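Local coordinates for penicillin-binding protein 2B (PDB 2WAD) that probably forms the peptide cross-links between adjacent glycan strands of peptidoglycan, as a penicillin-binding transpeptidase of the machinery that builds the peripheral cell wall, at residues W221-L226 / Y267-Y272; S326-E331 / E341-V346; L356-L361 / L375-N380; S489-D494 / L528-A533. All blocks are in the same frame, centred on the assembly; numbering follows the deposited sequence.

Contact 1 of 4, residues W221-L226 / Y267-Y272. Unlike the reference sequence in segment 221-226: Ile225 (reference Val).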
# COMPACT_ATOMS: atom_id res chain seq x y z
N TRP A 221 15.16 -17.26 12.20
CA TRP A 221 14.25 -16.14 12.53
C TRP A 221 12.78 -16.36 12.14
O TRP A 221 12.46 -16.97 11.12
CB TRP A 221 14.62 -14.82 11.84
CG TRP A 221 16.02 -14.40 11.98
CD1 TRP A 221 16.58 -13.76 13.05
CD2 TRP A 221 17.05 -14.56 11.01
NE1 TRP A 221 17.91 -13.54 12.81
CE2 TRP A 221 18.23 -14.02 11.56
CE3 TRP A 221 17.10 -15.13 9.73
CZ2 TRP A 221 19.45 -14.03 10.88
CZ3 TRP A 221 18.31 -15.14 9.06
CH2 TRP A 221 19.47 -14.59 9.63
N ASP A 222 11.90 -15.80 12.96
CA ASP A 222 10.57 -15.47 12.50
C ASP A 222 10.54 -13.95 12.38
O ASP A 222 11.28 -13.23 13.05
CB ASP A 222 9.50 -15.98 13.47
CG ASP A 222 9.44 -17.50 13.52
OD1 ASP A 222 9.16 -18.12 12.48
OD2 ASP A 222 9.68 -18.07 14.61
N ARG A 223 9.70 -13.46 11.48
CA ARG A 223 9.48 -12.03 11.37
C ARG A 223 8.12 -11.78 12.00
O ARG A 223 7.12 -12.36 11.57
CB ARG A 223 9.45 -11.66 9.89
CG ARG A 223 8.98 -10.25 9.58
CD ARG A 223 10.08 -9.24 9.87
NE ARG A 223 10.00 -8.09 8.98
CZ ARG A 223 11.04 -7.31 8.71
NH1 ARG A 223 12.22 -7.57 9.25
NH2 ARG A 223 10.92 -6.28 7.89
N LYS A 224 8.07 -10.92 13.01
CA LYS A 224 6.77 -10.51 13.54
C LYS A 224 6.41 -9.02 13.43
O LYS A 224 7.27 -8.16 13.51
CB LYS A 224 6.50 -11.11 14.92
CG LYS A 224 6.91 -10.29 16.11
CD LYS A 224 6.24 -10.86 17.35
CE LYS A 224 7.25 -11.01 18.48
NZ LYS A 224 7.73 -9.67 18.92
N ILE A 225 5.13 -8.75 13.19
CA ILE A 225 4.57 -7.40 13.12
C ILE A 225 4.02 -7.04 14.50
O ILE A 225 3.15 -7.74 15.01
CB ILE A 225 3.40 -7.34 12.11
CG1 ILE A 225 3.87 -7.89 10.75
CG2 ILE A 225 2.94 -5.91 11.93
CD1 ILE A 225 2.87 -8.73 10.01
N LEU A 226 4.54 -5.98 15.11
CA LEU A 226 4.07 -5.58 16.43
C LEU A 226 2.66 -4.99 16.37
O LEU A 226 2.24 -4.48 15.33
CB LEU A 226 5.02 -4.57 17.07
CG LEU A 226 6.51 -4.94 17.08
CD1 LEU A 226 7.33 -3.78 17.60
CD2 LEU A 226 6.74 -6.16 17.96
N TYR A 267 2.40 -4.74 0.69
CA TYR A 267 2.60 -3.39 1.21
C TYR A 267 4.06 -2.94 1.33
O TYR A 267 4.87 -3.26 0.46
CB TYR A 267 1.74 -3.17 2.46
CG TYR A 267 0.31 -3.52 2.15
CD1 TYR A 267 -0.30 -4.64 2.70
CD2 TYR A 267 -0.42 -2.75 1.22
CE1 TYR A 267 -1.61 -4.99 2.38
CE2 TYR A 267 -1.72 -3.09 0.89
CZ TYR A 267 -2.30 -4.21 1.47
OH TYR A 267 -3.59 -4.56 1.14
N LEU A 268 4.41 -2.25 2.41
CA LEU A 268 5.79 -1.80 2.61
C LEU A 268 6.86 -2.91 2.51
O LEU A 268 7.93 -2.68 1.94
CB LEU A 268 5.95 -1.01 3.91
CG LEU A 268 5.24 0.33 4.11
CD1 LEU A 268 5.61 0.94 5.47
CD2 LEU A 268 5.57 1.30 2.96
N GLU A 269 6.59 -4.09 3.07
CA GLU A 269 7.63 -5.13 3.09
C GLU A 269 7.93 -5.49 1.65
O GLU A 269 9.07 -5.78 1.32
CB GLU A 269 7.21 -6.41 3.83
CG GLU A 269 7.03 -6.28 5.34
CD GLU A 269 8.31 -6.53 6.11
OE1 GLU A 269 9.42 -6.42 5.52
OE2 GLU A 269 8.20 -6.83 7.31
N LYS A 270 6.91 -5.48 0.81
CA LYS A 270 7.10 -5.78 -0.60
C LYS A 270 7.71 -4.60 -1.34
O LYS A 270 8.66 -4.76 -2.10
CB LYS A 270 5.78 -6.21 -1.25
CG LYS A 270 5.90 -6.59 -2.73
CD LYS A 270 4.61 -7.22 -3.25
CE LYS A 270 4.56 -7.16 -4.76
NZ LYS A 270 3.64 -8.20 -5.27
N GLN A 271 7.15 -3.41 -1.15
CA GLN A 271 7.64 -2.24 -1.86
C GLN A 271 9.15 -2.01 -1.68
O GLN A 271 9.84 -1.64 -2.64
CB GLN A 271 6.84 -1.00 -1.43
CG GLN A 271 7.15 0.21 -2.23
CD GLN A 271 6.56 0.15 -3.62
OE1 GLN A 271 6.76 1.06 -4.43
NE2 GLN A 271 5.82 -0.92 -3.90
N TYR A 272 9.64 -2.21 -0.47
CA TYR A 272 11.03 -1.91 -0.13
C TYR A 272 11.87 -3.17 0.09
O TYR A 272 12.90 -3.14 0.75
CB TYR A 272 11.12 -0.97 1.07
CG TYR A 272 10.62 0.41 0.71
CD1 TYR A 272 9.29 0.75 0.86
CD2 TYR A 272 11.48 1.35 0.15
CE1 TYR A 272 8.81 2.01 0.49
CE2 TYR A 272 11.02 2.60 -0.21
CZ TYR A 272 9.70 2.93 -0.04
OH TYR A 272 9.25 4.18 -0.42

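Contact 2 of 4, residues S326-E331 / E341-V346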
# COMPACT_ATOMS: atom_id res chain seq x y z
N SER A 326 -14.14 9.04 17.32
CA SER A 326 -15.01 9.92 18.10
C SER A 326 -16.15 10.57 17.27
O SER A 326 -17.34 10.43 17.59
CB SER A 326 -14.17 10.96 18.84
OG SER A 326 -15.03 11.90 19.45
N TYR A 327 -15.78 11.27 16.20
CA TYR A 327 -16.78 11.79 15.28
C TYR A 327 -17.72 10.75 14.66
O TYR A 327 -18.94 10.95 14.60
CB TYR A 327 -16.12 12.62 14.16
CG TYR A 327 -15.80 14.05 14.52
CD1 TYR A 327 -16.75 15.06 14.35
CD2 TYR A 327 -14.54 14.40 15.01
CE1 TYR A 327 -16.44 16.37 14.66
CE2 TYR A 327 -14.23 15.70 15.32
CZ TYR A 327 -15.17 16.69 15.14
OH TYR A 327 -14.84 17.99 15.44
N PHE A 328 -17.19 9.64 14.16
CA PHE A 328 -18.11 8.67 13.54
C PHE A 328 -19.15 8.12 14.52
O PHE A 328 -20.30 7.96 14.13
CB PHE A 328 -17.37 7.48 12.90
CG PHE A 328 -18.20 6.79 11.83
CD1 PHE A 328 -18.17 7.24 10.51
CD2 PHE A 328 -19.02 5.72 12.14
CE1 PHE A 328 -18.94 6.63 9.52
CE2 PHE A 328 -19.81 5.09 11.17
CZ PHE A 328 -19.77 5.56 9.85
N ASN A 329 -18.76 7.79 15.74
CA ASN A 329 -19.73 7.31 16.74
C ASN A 329 -20.77 8.36 17.09
O ASN A 329 -21.93 8.03 17.29
CB ASN A 329 -19.04 6.82 18.02
CG ASN A 329 -18.54 5.38 17.91
OD1 ASN A 329 -19.26 4.47 17.48
ND2 ASN A 329 -17.31 5.17 18.30
N SER A 330 -20.36 9.62 17.17
CA SER A 330 -21.31 10.70 17.41
C SER A 330 -22.34 10.76 16.29
O SER A 330 -23.56 10.84 16.53
CB SER A 330 -20.55 12.03 17.53
OG SER A 330 -21.36 13.03 18.13
N GLU A 331 -21.87 10.66 15.05
CA GLU A 331 -22.79 10.70 13.91
C GLU A 331 -23.65 9.45 13.82
O GLU A 331 -24.75 9.49 13.28
CB GLU A 331 -22.04 10.93 12.60
CG GLU A 331 -21.36 12.28 12.53
CD GLU A 331 -22.35 13.42 12.40
OE1 GLU A 331 -22.89 13.62 11.29
OE2 GLU A 331 -22.57 14.14 13.41
N GLU A 341 -20.57 4.10 4.98
CA GLU A 341 -19.58 3.01 5.05
C GLU A 341 -18.36 3.28 5.91
O GLU A 341 -17.53 2.40 6.06
CB GLU A 341 -19.00 2.68 3.68
CG GLU A 341 -19.95 2.68 2.55
CD GLU A 341 -20.05 4.05 1.94
OE1 GLU A 341 -20.97 4.80 2.33
OE2 GLU A 341 -19.21 4.32 1.07
N GLY A 342 -18.20 4.48 6.44
CA GLY A 342 -17.05 4.73 7.30
C GLY A 342 -16.52 6.13 7.08
O GLY A 342 -17.21 6.93 6.48
N VAL A 343 -15.33 6.44 7.57
CA VAL A 343 -14.81 7.79 7.44
C VAL A 343 -13.29 7.65 7.26
O VAL A 343 -12.70 6.74 7.85
CB VAL A 343 -15.18 8.67 8.67
CG1 VAL A 343 -14.61 8.05 9.92
CG2 VAL A 343 -14.67 10.13 8.50
N TYR A 344 -12.69 8.49 6.42
CA TYR A 344 -11.29 8.35 6.04
C TYR A 344 -10.64 9.73 6.01
O TYR A 344 -11.30 10.71 5.66
CB TYR A 344 -11.20 7.68 4.64
CG TYR A 344 -11.73 6.27 4.69
CD1 TYR A 344 -10.88 5.19 4.93
CD2 TYR A 344 -13.09 6.02 4.58
CE1 TYR A 344 -11.37 3.89 5.03
CE2 TYR A 344 -13.60 4.73 4.71
CZ TYR A 344 -12.73 3.67 4.94
OH TYR A 344 -13.23 2.40 5.07
N ALA A 345 -9.36 9.81 6.36
CA ALA A 345 -8.61 11.05 6.38
C ALA A 345 -7.18 10.71 6.01
O ALA A 345 -6.65 9.71 6.48
CB ALA A 345 -8.62 11.70 7.76
N VAL A 346 -6.57 11.57 5.20
CA VAL A 346 -5.17 11.43 4.82
C VAL A 346 -4.62 12.84 4.95
O VAL A 346 -5.21 13.80 4.44
CB VAL A 346 -4.99 10.96 3.32
CG1 VAL A 346 -3.52 11.09 2.88
CG2 VAL A 346 -5.43 9.53 3.12

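Contact 3 of 4, residues L356-L361 / L375-N380. Unlike the reference sequence in segment 356-361: Leu361 (reference Ile).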
# COMPACT_ATOMS: atom_id res chain seq x y z
N LEU A 356 1.73 12.23 6.52
CA LEU A 356 1.64 12.52 7.96
C LEU A 356 0.75 11.50 8.66
O LEU A 356 1.06 11.07 9.77
CB LEU A 356 1.12 13.94 8.20
CG LEU A 356 2.00 14.98 7.49
CD1 LEU A 356 1.35 16.36 7.58
CD2 LEU A 356 3.47 14.93 8.02
N SER A 357 -0.34 11.09 8.01
CA SER A 357 -1.14 9.96 8.46
C SER A 357 -2.14 9.59 7.38
O SER A 357 -2.53 10.43 6.58
CB SER A 357 -1.91 10.26 9.75
OG SER A 357 -2.91 11.20 9.45
N MET A 358 -2.53 8.32 7.41
CA MET A 358 -3.53 7.72 6.54
C MET A 358 -4.43 6.91 7.46
O MET A 358 -4.03 5.82 7.88
CB MET A 358 -2.89 6.67 5.62
CG MET A 358 -1.48 6.91 5.17
SD MET A 358 -0.61 5.55 4.36
CE MET A 358 -1.90 4.63 3.47
N SER A 359 -5.64 7.37 7.73
CA SER A 359 -6.49 6.77 8.75
C SER A 359 -7.82 6.42 8.12
O SER A 359 -8.35 7.20 7.32
CB SER A 359 -6.79 7.79 9.86
OG SER A 359 -5.73 7.87 10.80
N GLY A 360 -8.40 5.30 8.53
CA GLY A 360 -9.72 4.95 8.03
C GLY A 360 -10.48 4.11 9.03
O GLY A 360 -9.90 3.33 9.78
N LEU A 361 -11.79 4.31 9.07
CA LEU A 361 -12.63 3.54 9.98
C LEU A 361 -13.74 3.00 9.12
O LEU A 361 -14.43 3.75 8.45
CB LEU A 361 -13.22 4.45 11.06
CG LEU A 361 -13.88 3.72 12.24
CD1 LEU A 361 -12.93 2.76 12.91
CD2 LEU A 361 -14.45 4.72 13.24
N LEU A 375 -5.82 1.12 5.05
CA LEU A 375 -5.59 0.83 3.62
C LEU A 375 -6.76 1.30 2.78
O LEU A 375 -6.62 1.46 1.57
CB LEU A 375 -5.35 -0.66 3.37
CG LEU A 375 -4.06 -1.16 4.03
CD1 LEU A 375 -3.98 -2.67 3.97
CD2 LEU A 375 -2.80 -0.49 3.45
N GLY A 376 -7.90 1.58 3.41
CA GLY A 376 -9.04 2.16 2.68
C GLY A 376 -8.68 3.45 1.96
O GLY A 376 -9.28 3.78 0.93
N THR A 377 -7.68 4.14 2.48
CA THR A 377 -7.27 5.43 1.94
C THR A 377 -6.71 5.28 0.52
O THR A 377 -6.78 6.23 -0.24
CB THR A 377 -6.20 6.11 2.82
OG1 THR A 377 -5.09 5.23 3.01
CG2 THR A 377 -6.79 6.50 4.19
N VAL A 378 -6.13 4.13 0.20
CA VAL A 378 -5.55 3.88 -1.12
C VAL A 378 -6.34 2.83 -1.90
O VAL A 378 -6.09 2.63 -3.09
CB VAL A 378 -4.07 3.44 -1.06
CG1 VAL A 378 -3.13 4.58 -0.59
CG2 VAL A 378 -3.90 2.18 -0.19
N THR A 379 -7.31 2.16 -1.28
CA THR A 379 -7.99 1.08 -1.98
C THR A 379 -9.48 1.26 -2.28
O THR A 379 -10.01 0.59 -3.15
CB THR A 379 -7.70 -0.33 -1.36
OG1 THR A 379 -8.43 -0.46 -0.15
CG2 THR A 379 -6.22 -0.53 -1.02
N ASN A 380 -10.17 2.16 -1.58
CA ASN A 380 -11.60 2.33 -1.78
C ASN A 380 -11.95 3.68 -2.36
O ASN A 380 -11.21 4.64 -2.18
CB ASN A 380 -12.34 2.14 -0.46
CG ASN A 380 -12.22 0.71 0.06
OD1 ASN A 380 -12.71 -0.23 -0.56
ND2 ASN A 380 -11.56 0.55 1.18

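Contact 4 of 4, residues S489-D494 / L528-A533. Unlike the reference sequence in segment 489-494: Ser489 (reference Thr).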
# COMPACT_ATOMS: atom_id res chain seq x y z
N SER A 489 -6.10 9.60 -11.52
CA SER A 489 -4.82 9.10 -12.02
C SER A 489 -4.04 8.51 -10.85
O SER A 489 -4.36 8.83 -9.70
CB SER A 489 -4.00 10.22 -12.67
OG SER A 489 -3.85 11.32 -11.79
N ALA A 490 -3.05 7.67 -11.16
CA ALA A 490 -2.07 7.19 -10.18
C ALA A 490 -1.48 8.33 -9.37
O ALA A 490 -1.05 9.33 -9.94
CB ALA A 490 -0.93 6.41 -10.88
N THR A 491 -1.39 8.13 -8.05
CA THR A 491 -0.80 9.12 -7.15
C THR A 491 0.72 9.05 -7.07
O THR A 491 1.37 10.06 -6.76
CB THR A 491 -1.38 9.03 -5.71
OG1 THR A 491 -1.00 7.80 -5.09
CG2 THR A 491 -2.88 9.11 -5.70
N GLY A 492 1.28 7.87 -7.34
CA GLY A 492 2.72 7.65 -7.15
C GLY A 492 3.11 7.12 -5.77
O GLY A 492 4.30 7.02 -5.42
N ILE A 493 2.11 6.82 -4.95
CA ILE A 493 2.41 6.44 -3.57
C ILE A 493 3.23 5.15 -3.55
O ILE A 493 3.06 4.29 -4.42
CB ILE A 493 1.16 6.29 -2.71
CG1 ILE A 493 1.55 6.28 -1.22
CG2 ILE A 493 0.36 5.06 -3.10
CD1 ILE A 493 0.39 6.11 -0.31
N ASP A 494 4.14 5.03 -2.57
CA ASP A 494 5.08 3.92 -2.46
C ASP A 494 4.45 2.66 -1.84
O ASP A 494 4.92 2.13 -0.81
CB ASP A 494 6.35 4.36 -1.71
CG ASP A 494 6.05 5.03 -0.33
OD1 ASP A 494 4.89 5.48 -0.07
OD2 ASP A 494 7.02 5.15 0.46
N LEU A 528 -7.63 12.48 -3.16
CA LEU A 528 -8.22 13.77 -2.72
C LEU A 528 -7.25 14.56 -1.83
O LEU A 528 -7.23 15.78 -1.91
CB LEU A 528 -9.59 13.57 -2.03
CG LEU A 528 -10.67 13.08 -3.01
CD1 LEU A 528 -11.82 12.36 -2.26
CD2 LEU A 528 -11.23 14.27 -3.73
N ALA A 529 -6.40 13.89 -1.04
CA ALA A 529 -5.32 14.61 -0.37
C ALA A 529 -4.28 15.18 -1.33
O ALA A 529 -3.78 16.28 -1.12
CB ALA A 529 -4.64 13.77 0.70
N GLN A 530 -3.88 14.41 -2.35
CA GLN A 530 -2.83 14.87 -3.27
C GLN A 530 -3.38 16.08 -4.02
O GLN A 530 -2.65 17.00 -4.35
CB GLN A 530 -2.48 13.80 -4.31
CG GLN A 530 -1.34 14.20 -5.29
CD GLN A 530 -0.93 13.02 -6.17
OE1 GLN A 530 -1.79 12.39 -6.80
NE2 GLN A 530 0.35 12.66 -6.14
N TYR A 531 -4.69 16.08 -4.29
CA TYR A 531 -5.30 17.19 -5.02
C TYR A 531 -5.18 18.49 -4.22
O TYR A 531 -4.64 19.50 -4.71
CB TYR A 531 -6.75 16.82 -5.40
CG TYR A 531 -7.74 17.96 -5.52
CD1 TYR A 531 -7.55 18.97 -6.46
CD2 TYR A 531 -8.91 18.00 -4.75
CE1 TYR A 531 -8.45 20.00 -6.62
CE2 TYR A 531 -9.84 19.03 -4.90
CZ TYR A 531 -9.60 20.02 -5.85
OH TYR A 531 -10.48 21.07 -6.02
N VAL A 532 -5.62 18.48 -2.97
CA VAL A 532 -5.50 19.72 -2.19
C VAL A 532 -4.04 20.07 -1.90
O VAL A 532 -3.70 21.26 -1.83
CB VAL A 532 -6.36 19.76 -0.90
CG1 VAL A 532 -5.91 18.64 0.08
CG2 VAL A 532 -6.20 21.12 -0.24
N ALA A 533 -3.17 19.05 -1.76
CA ALA A 533 -1.73 19.31 -1.53
C ALA A 533 -1.07 19.98 -2.73
O ALA A 533 -0.18 20.82 -2.57
CB ALA A 533 -0.96 18.02 -1.18

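Contact 1 of 4, residues W221-L226 / Y267-Y272
Arg223 starts out with CG opposite its own backbone nitrogen (chi1 169°) and then bends at chi2 and chi3, which swings the guanidinium off strand 215-225 toward the carboxylate of Glu269. The glutamate comes from the other direction: its CG is anti to the carbonyl carbon, and a bend at chi2 (-88°) turns the carboxylate to the arginine. Their meeting is a strand-to-helix salt bridge in the dimerisation domain of the penicillin-binding protein. It ties an outermost strand of a three-stranded antiparallel sheet to the short helix 267-271.

The principal bond runs from Arg223 NE to Glu269 OE2 over 2.8 Å and is somewhat bent at the hydrogen. OE2 sits at the guanidinium edge, close to its plane, and the bond arrives on the syn side of the carboxylate. The two planes are turned 41° apart, short of a coplanar bidentate pairing, and the bonds from Arg223 NH2 to Glu269 OE1 and OE2, each 2.8 Å long, are weak.

The carboxylate has a further cationic partner, since Arg60 NE forms a salt bridge with OE1, and two arginines thus gather round one buried acid, probably favouring its ionised form. On the far side of the guanidinium, Arg223 NH1 is hydrogen-bonded to Gly61 O and Asn74 OD1. The aliphatic part of the arginine approaches more loosely, with CD of Arg223 lying 4.0 Å from OE2 of Glu269.

Contact 2 of 4, residues S326-E331 / E341-V346
Apolar contact between side chains joins Phe328 of helix 314-334 to Val343 of strand 342-348. The phenylalanine and valine lie alongside one another, pointing opposite ways. CD1 of Phe328 lies 3.7 Å from CG1 of Val343, and the same valine methyl is 4.1 Å from Phe328 CB. With chi1 at 60°, Val343 places CG1 between its backbone nitrogen and carbonyl carbon, where it reaches the base of the phenylalanine.

Contact between ring and main chain makes up the rest. The outer part of the ring reaches the backbone of Gly342 obliquely, its CE1 being 3.5 Å from Gly342 C. Phe328 CZ comes within 3.8 Å of Gly342 CA. The phi of 143° at this glycine would press a CB against the carbonyl oxygen of Glu341; such an atom would point away from Phe328, so the ring's approach does not depend on its absence.

Here a single large side chain of the helix makes the contact with the strand. Other aromatic groups extend the cluster: the Phe651 ring lies nearly parallel to that of Phe328, while His363 meets it more steeply. Leu361 of strand 355-363 touches both Phe328 and Val343, and helix 661-676 packs beside helix 314-334 through Tyr327.

Contact 3 of 4, residues L356-L361 / L375-N380
The Met358 chain runs roughly perpendicular to that of Thr377, the methionine reaching from strand 355-363 and the threonine from the short helix 376-379. The extended middle of the Met358 chain ends in a bend at chi3, which turns the terminal methyl onto the threonine. CE of Met358 comes to 3.3 Å from OG1 of Thr377, a close approach of methyl to hydroxyl oxygen. Nearer the root of the chain, Met358 CB is 3.7 Å from the same oxygen.

The two branches of Thr377 divide the work. Its chi1 of 56° sets OG1 between backbone nitrogen and carbonyl carbon, facing the methionine, and there the hydroxyl is hydrogen-bonded to Ser374 O, so its polar demand is met within its own turn. CG2 instead lies against the strand backbone, 3.6 Å from Ser359 O. A thinner apolar contact extends the patch toward Val378, whose CG1 is 4.2 Å from Met358 CE.

The side chain of Ser359 leaves on the other face of the strand, where its hydroxyl is hydrogen-bonded to Asp321 of helix 314-334. Alternation along one strand thus supplies the two sheet faces with different chemistry. Just before Met358, Leu356 and Ser357 both face Ala347 in a classic beta bulge. An antiparallel sheet sandwiched between helical layers is the signature of the transpeptidase fold shared by penicillin-binding proteins and serine beta-lactamases.

Contact 4 of 4, residues S489-D494 / L528-A533
Gln530 reaches out from helix 525-536 to clasp Thr491, whose hydroxyl closes an ST turn in the loop between helices 471-484 and 509-515. This contact in the transpeptidase domain joins the helix to the loop through one side-chain amide.

The tight part lies around that amide. With CG opposite its backbone nitrogen (chi1 -178°) and the chain extended beyond it, the glutamine spans the gap at nearly full length. Its NE2 donates to Thr491 O over 2.9 Å, with an N-H...O angle of 153°. The donor lies in the carbonyl plane and uses a lone pair, although the acceptor is somewhat tilted from the amide plane of the glutamine. The other end of the amide rests on the residue itself: OE1 of Gln530 is 3.4 Å from Thr491 CA and 3.6 Å from its CB. Further bonds fix the flip of this buried group, for NE2 is also bonded to Leu542 O and OE1 to Arg541 NH2.

Packing slackens toward the exposed residues of the loop. Ala490 directs its methyl away from the helix, and its carbonyl oxygen comes no nearer than 4.4 Å to Gln530 OE1. Gly492, likewise exposed, carries the chain round the turn. Between the two, Thr491 is buried. The Gln530 bond is one of several holding the loop, another being that of Ser489 O to Gln527 NE2. The Thr491 hydroxyl is hydrogen-bonded to Glu498 OE2, and the same OG1 accepts from Ile493 N at 3.3 Å.

In the fold
Contacts 2 and 3 are buried and share one sheet: strands 342-348 and 355-363 are neighbours, joined by backbone pairing such as Ala345 O to Ser359 N, with a helix against each face. Contact 2 is apolar; contact 3 mixes methyl-to-oxygen van der Waals contacts with one apolar pair. Contact 4, also buried but bordered by exposed loop residues, relies on an amide-to-carbonyl bond; its helix meets the same sheet where Ala529 touches Val346. Contact 1, only partly buried and in the dimerisation domain, is ionic. It nevertheless abuts the transpeptidase domain, since the Tyr272 hydroxyl probably bonds Asp494 of contact 4 and Tyr267 packs on Leu375 of contact 3. All four lie away from the inferred nucleophile, Ser386.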